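Alkaline phosphatase (Antarctic bacterium, PDB 2W5V) probably hydrolyses phosphate monoesters at alkaline pH, using a catalytic centre that binds two zinc ions and one magnesium ion. Local coordinates at residues 135-140 / 252-257; 131-136 / 164-169. The protein carries 1 engineered substitution. One frame throughout, in Å; residues are numbered along the deposited sequence.

Contact 1: 135-140 / 252-257. Engineered in segment 135-140: Asp135 (natural residue His). With MG (magnesium ion), chain I.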
loop_
_atom_site.group_PDB
_atom_site.type_symbol
_atom_site.label_atom_id
_atom_site.label_comp_id
_atom_site.label_asym_id
_atom_site.label_seq_id
_atom_site.Cartn_x
_atom_site.Cartn_y
_atom_site.Cartn_z
ATOM N N ASP B 135 -9.005 23.154 -11.445
ATOM C CA ASP B 135 -9.350 21.731 -11.416
ATOM C C ASP B 135 -9.706 21.288 -10.001
ATOM O O ASP B 135 -9.396 21.976 -9.028
ATOM C CB ASP B 135 -8.218 20.864 -11.986
ATOM C CG ASP B 135 -8.696 19.475 -12.392
ATOM O OD1 ASP B 135 -9.836 19.366 -12.892
ATOM O OD2 ASP B 135 -7.938 18.493 -12.205
ATOM N N ALA B 136 -10.359 20.134 -9.888
ATOM C CA ALA B 136 -10.976 19.725 -8.630
ATOM C C ALA B 136 -10.028 19.749 -7.425
ATOM O O ALA B 136 -10.408 20.206 -6.346
ATOM C CB ALA B 136 -11.622 18.336 -8.777
ATOM N N THR B 137 -8.804 19.253 -7.597
ATOM C CA THR B 137 -7.886 19.138 -6.464
ATOM C C THR B 137 -7.454 20.498 -5.870
ATOM O O THR B 137 -7.671 20.742 -4.675
ATOM C CB THR B 137 -6.652 18.263 -6.802
ATOM O OG1 THR B 137 -7.088 17.077 -7.466
ATOM C CG2 THR B 137 -5.912 17.869 -5.531
ATOM N N PRO B 138 -6.847 21.381 -6.692
ATOM C CA PRO B 138 -6.484 22.707 -6.172
ATOM C C PRO B 138 -7.731 23.442 -5.703
ATOM O O PRO B 138 -7.702 24.095 -4.668
ATOM C CB PRO B 138 -5.917 23.454 -7.397
ATOM C CG PRO B 138 -5.809 22.492 -8.477
ATOM C CD PRO B 138 -6.545 21.229 -8.124
ATOM N N ALA B 139 -8.819 23.333 -6.458
ATOM C CA ALA B 139 -10.020 24.119 -6.173
ATOM C C ALA B 139 -10.544 23.841 -4.769
ATOM O O ALA B 139 -10.991 24.751 -4.067
ATOM C CB ALA B 139 -11.102 23.827 -7.194
ATOM N N SER B 140 -10.496 22.577 -4.371
ATOM C CA SER B 140 -11.011 22.187 -3.068
ATOM C C SER B 140 -10.283 22.886 -1.925
ATOM O O SER B 140 -10.790 22.930 -0.807
ATOM C CB SER B 140 -10.931 20.667 -2.880
ATOM O OG SER B 140 -11.771 20.002 -3.805
ATOM N N MET B 252 -0.101 23.126 -0.612
ATOM C CA MET B 252 -0.538 21.896 -1.266
ATOM C C MET B 252 -0.014 21.952 -2.698
ATOM O O MET B 252 -0.314 22.894 -3.426
ATOM C CB MET B 252 -2.068 21.777 -1.282
ATOM C CG MET B 252 -2.584 20.405 -1.747
ATOM S SD MET B 252 -2.463 20.091 -3.532
ATOM C CE MET B 252 -3.669 21.282 -4.146
ATOM N N SER B 253 0.796 20.966 -3.075
ATOM C CA SER B 253 1.270 20.811 -4.452
ATOM C C SER B 253 0.758 19.496 -5.036
ATOM O O SER B 253 0.847 18.445 -4.395
ATOM C CB SER B 253 2.800 20.813 -4.512
ATOM O OG SER B 253 3.318 22.027 -4.007
ATOM N N GLU B 254 0.245 19.545 -6.259
ATOM C CA GLU B 254 -0.372 18.366 -6.842
ATOM C C GLU B 254 0.336 17.902 -8.102
ATOM O O GLU B 254 0.564 18.693 -9.018
ATOM C CB GLU B 254 -1.840 18.632 -7.173
ATOM C CG GLU B 254 -2.531 17.402 -7.731
ATOM C CD GLU B 254 -3.808 17.714 -8.469
ATOM O OE1 GLU B 254 -4.003 18.874 -8.882
ATOM O OE2 GLU B 254 -4.610 16.782 -8.650
ATOM N N GLY B 255 0.686 16.617 -8.139
ATOM C CA GLY B 255 1.048 15.964 -9.386
ATOM C C GLY B 255 -0.254 15.559 -10.058
ATOM O O GLY B 255 -0.729 14.431 -9.906
ATOM N N SER B 256 -0.833 16.494 -10.803
ATOM C CA SER B 256 -2.216 16.387 -11.265
ATOM C C SER B 256 -2.447 15.336 -12.352
ATOM O O SER B 256 -3.540 14.758 -12.447
ATOM C CB SER B 256 -2.683 17.747 -11.800
ATOM O OG SER B 256 -2.400 18.795 -10.882
ATOM N N GLN B 257 -1.437 15.101 -13.184
ATOM C CA GLN B 257 -1.670 14.369 -14.428
ATOM C C GLN B 257 -1.396 12.875 -14.356
ATOM O O GLN B 257 -1.574 12.157 -15.345
ATOM C CB GLN B 257 -0.914 15.012 -15.594
ATOM C CG GLN B 257 -1.306 16.466 -15.815
ATOM C CD GLN B 257 -0.778 17.032 -17.110
ATOM O OE1 GLN B 257 -0.567 16.303 -18.081
ATOM N NE2 GLN B 257 -0.557 18.341 -17.136
HETATM MG MG MG I . -6.504 16.386 -9.467
HETATM O O HOH W 1 -6.499 18.592 -10.078
HETATM O O HOH W 2 -8.632 16.349 -10.355
HETATM O O HOH W 3 -5.779 15.631 -11.398
#

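Contact 2: 131-136 / 164-169. Engineered in segment 131-136: Asp135 (natural residue His).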
loop_
_atom_site.group_PDB
_atom_site.type_symbol
_atom_site.label_atom_id
_atom_site.label_comp_id
_atom_site.label_asym_id
_atom_site.label_seq_id
_atom_site.Cartn_x
_atom_site.Cartn_y
_atom_site.Cartn_z
ATOM N N SER B 131 -2.436 20.663 -13.408
ATOM C CA SER B 131 -3.683 20.862 -14.135
ATOM C C SER B 131 -3.989 22.355 -14.161
ATOM O O SER B 131 -3.167 23.181 -13.759
ATOM C CB SER B 131 -4.831 20.137 -13.424
ATOM O OG SER B 131 -4.944 20.578 -12.074
ATOM N N SER B 132 -5.179 22.705 -14.629
ATOM C CA SER B 132 -5.667 24.057 -14.419
ATOM C C SER B 132 -5.726 24.304 -12.916
ATOM O O SER B 132 -5.979 23.382 -12.131
ATOM C CB SER B 132 -7.056 24.226 -15.037
ATOM O OG SER B 132 -7.692 25.394 -14.548
ATOM N N ILE B 133 -5.522 25.547 -12.499
ATOM C CA ILE B 133 -5.631 25.849 -11.078
ATOM C C ILE B 133 -7.082 25.722 -10.597
ATOM O O ILE B 133 -7.355 25.725 -9.392
ATOM C CB ILE B 133 -5.051 27.240 -10.740
ATOM C CG1 ILE B 133 -4.682 27.311 -9.255
ATOM C CG2 ILE B 133 -6.007 28.349 -11.145
ATOM C CD1 ILE B 133 -3.443 26.474 -8.897
ATOM N N THR B 134 -8.007 25.592 -11.544
ATOM C CA THR B 134 -9.432 25.533 -11.215
ATOM C C THR B 134 -9.916 24.091 -11.187
ATOM O O THR B 134 -11.106 23.836 -10.960
ATOM C CB THR B 134 -10.289 26.286 -12.243
ATOM O OG1 THR B 134 -10.127 25.679 -13.534
ATOM C CG2 THR B 134 -9.885 27.757 -12.313
ATOM N N ASP B 135 -9.005 23.154 -11.445
ATOM C CA ASP B 135 -9.350 21.731 -11.416
ATOM C C ASP B 135 -9.706 21.288 -10.001
ATOM O O ASP B 135 -9.396 21.976 -9.028
ATOM C CB ASP B 135 -8.218 20.864 -11.986
ATOM C CG ASP B 135 -8.696 19.475 -12.392
ATOM O OD1 ASP B 135 -9.836 19.366 -12.892
ATOM O OD2 ASP B 135 -7.938 18.493 -12.205
ATOM N N ALA B 136 -10.359 20.134 -9.888
ATOM C CA ALA B 136 -10.976 19.725 -8.630
ATOM C C ALA B 136 -10.028 19.749 -7.425
ATOM O O ALA B 136 -10.408 20.206 -6.346
ATOM C CB ALA B 136 -11.622 18.336 -8.777
ATOM N N ASP B 164 -2.090 33.134 -0.716
ATOM C CA ASP B 164 -1.027 34.112 -0.893
ATOM C C ASP B 164 -0.205 33.809 -2.138
ATOM O O ASP B 164 0.454 34.692 -2.688
ATOM C CB ASP B 164 -0.114 34.100 0.329
ATOM C CG ASP B 164 -0.860 34.444 1.611
ATOM O OD1 ASP B 164 -1.252 35.624 1.794
ATOM O OD2 ASP B 164 -1.051 33.529 2.439
ATOM N N PHE B 165 -0.249 32.554 -2.576
ATOM C CA PHE B 165 0.559 32.099 -3.706
ATOM C C PHE B 165 -0.171 31.004 -4.482
ATOM O O PHE B 165 -0.801 30.135 -3.887
ATOM C CB PHE B 165 1.891 31.549 -3.182
ATOM C CG PHE B 165 2.844 31.088 -4.261
ATOM C CD1 PHE B 165 3.874 31.912 -4.694
ATOM C CD2 PHE B 165 2.725 29.825 -4.820
ATOM C CE1 PHE B 165 4.764 31.483 -5.676
ATOM C CE2 PHE B 165 3.610 29.389 -5.805
ATOM C CZ PHE B 165 4.629 30.217 -6.232
ATOM N N PHE B 166 -0.074 31.024 -5.807
ATOM C CA PHE B 166 -0.508 29.859 -6.578
ATOM C C PHE B 166 0.237 29.768 -7.897
ATOM O O PHE B 166 0.771 30.763 -8.391
ATOM C CB PHE B 166 -2.033 29.844 -6.791
ATOM C CG PHE B 166 -2.538 30.922 -7.722
ATOM C CD1 PHE B 166 -2.532 30.731 -9.098
ATOM C CD2 PHE B 166 -3.028 32.117 -7.219
ATOM C CE1 PHE B 166 -3.000 31.720 -9.958
ATOM C CE2 PHE B 166 -3.498 33.107 -8.069
ATOM C CZ PHE B 166 -3.484 32.906 -9.443
ATOM N N ALA B 167 0.282 28.563 -8.453
ATOM C CA ALA B 167 0.910 28.338 -9.748
ATOM C C ALA B 167 0.257 27.145 -10.423
ATOM O O ALA B 167 0.141 26.069 -9.829
ATOM C CB ALA B 167 2.401 28.099 -9.581
ATOM N N GLY B 168 -0.181 27.341 -11.661
ATOM C CA GLY B 168 -0.792 26.266 -12.418
ATOM C C GLY B 168 -1.194 26.717 -13.803
ATOM O O GLY B 168 -0.761 27.773 -14.264
ATOM N N GLY B 169 -2.008 25.909 -14.477
ATOM C CA GLY B 169 -2.607 26.324 -15.735
ATOM C C GLY B 169 -3.954 26.984 -15.484
ATOM O O GLY B 169 -4.259 27.376 -14.354
#

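Contact 1: 135-140 / 252-257
Thr137 and Glu254 meet at a magnesium ion that each binds through one oxygen: Thr137 OG1 lies 2.2 Å from the metal and Glu254 OE2 2.1 Å. The metal, not a hydrogen bond, brings OG1 and OE2 to within 2.8 Å of each other. A threonine suits the place because its two branches do different work. With OG1 beside its backbone N and anti to the carbonyl carbon (chi1 -46°), the hydroxyl faces the metal, while the methyl CG2 rests 3.6 Å from Glu254 CD. Glutamate brings the length needed to span from strand to ion: its chain leaves strand 249-255 with CG anti to the backbone N (chi1 -178°) and stays extended. Its second oxygen is also gripped. Ser256 OG donates to Glu254 OE1 over 2.6 Å, from above the carboxylate plane, and metal-bound water 1 donates to the same OE1. These bonds should hinder rotation of the carboxylate. Pro138 closes another side, its CD 3.5 Å from Glu254 OE1. Met252, bent at chi2 and chi3, curls its methyl CE to 3.7 Å from Pro138 CA, sealing helix 136-139 against the strand with a flexible apolar chain. The engineered Asp135 does not bind the ion directly; its OD2 accepts from metal-bound water 1 (2.6 Å) and lies near water 2, another ligand of the ion. Such second-shell negative charge probably polarises water 1. Water 3, which donates to the backbone O of Ser256, is the third water on the metal, and Asp43 supplies the sixth ligand. This six-coordinate magnesium centre, with carboxylates at the C-terminal ends of two neighbouring parallel strands and a threonine hydroxyl, is the third metal site (M3) of alkaline phosphatases, close to a zinc ion of the same active centre.

Contact 2: 131-136 / 164-169
Ser131, Ile133 and Gly169 are joined by two backbone hydrogen bonds. Gly169 N donates to Ser131 O (3.0 Å), and Ile133 N returns a bond to Gly169 O (2.9 Å), arriving from above the carbonyl plane. Together they make a parallel bridge between Ser132 and Gly169, whose chains come close enough for Ser132 CA to lie 3.6 Å from Gly169 C. Glycine suits position 168, since a beta carbon there would probably crowd Ile133 CD1.

Apolar packing is carried by Ile133. Its CG1, anti to the backbone N (chi1 -158°), meets Phe166 CD1 at 4.0 Å, the two side chains crossing at about a right angle, and its CD1 reaches on to Ala167 O at 3.7 Å. A branched aliphatic residue thus covers both backbone and ring, and Phe174 and Leu214 close round it.

Polar bonds within 131-136 set the loop. Ser131 OG and Asp135 N approach Ser132 O from opposite faces, the latter closing a type I turn, while Ser132 OG donates to Thr134 OG1 (2.7 Å). An alanine in place of Ser132 would lose that donor and is likely to leave the Thr134 side chain less firmly fixed, though Glu151 also binds its hydroxyl. The whole is a single parallel bridge just past the corner at Ser131, beyond the end of strand 124-129, where the beta-alpha-beta crossover to strand 165-169 of the central alkaline phosphatase sheet sets out.

Strand 124-129 runs into the stretch 131-140, from which both contacts start, sharing Asp135 and Ala136. Contact 2 closes the shorter loop, 27 residues long and including helix 151-158, on reaching strand 165-169. Contact 1 closes a loop of 111 residues when the chain arrives at strand 249-255; segment 164-169 falls within it, so the two loops overlap. In the central sheet strand 124-129 lies between these two partner strands, and its outgoing segment is therefore tied to the neighbour on either side. The contacts also touch directly: Ser131 N probably gives a weak hydrogen bond to Ser256 OG, and Pro138 packs on the backbone of Ile133, linking the sheet bridge to the metal site.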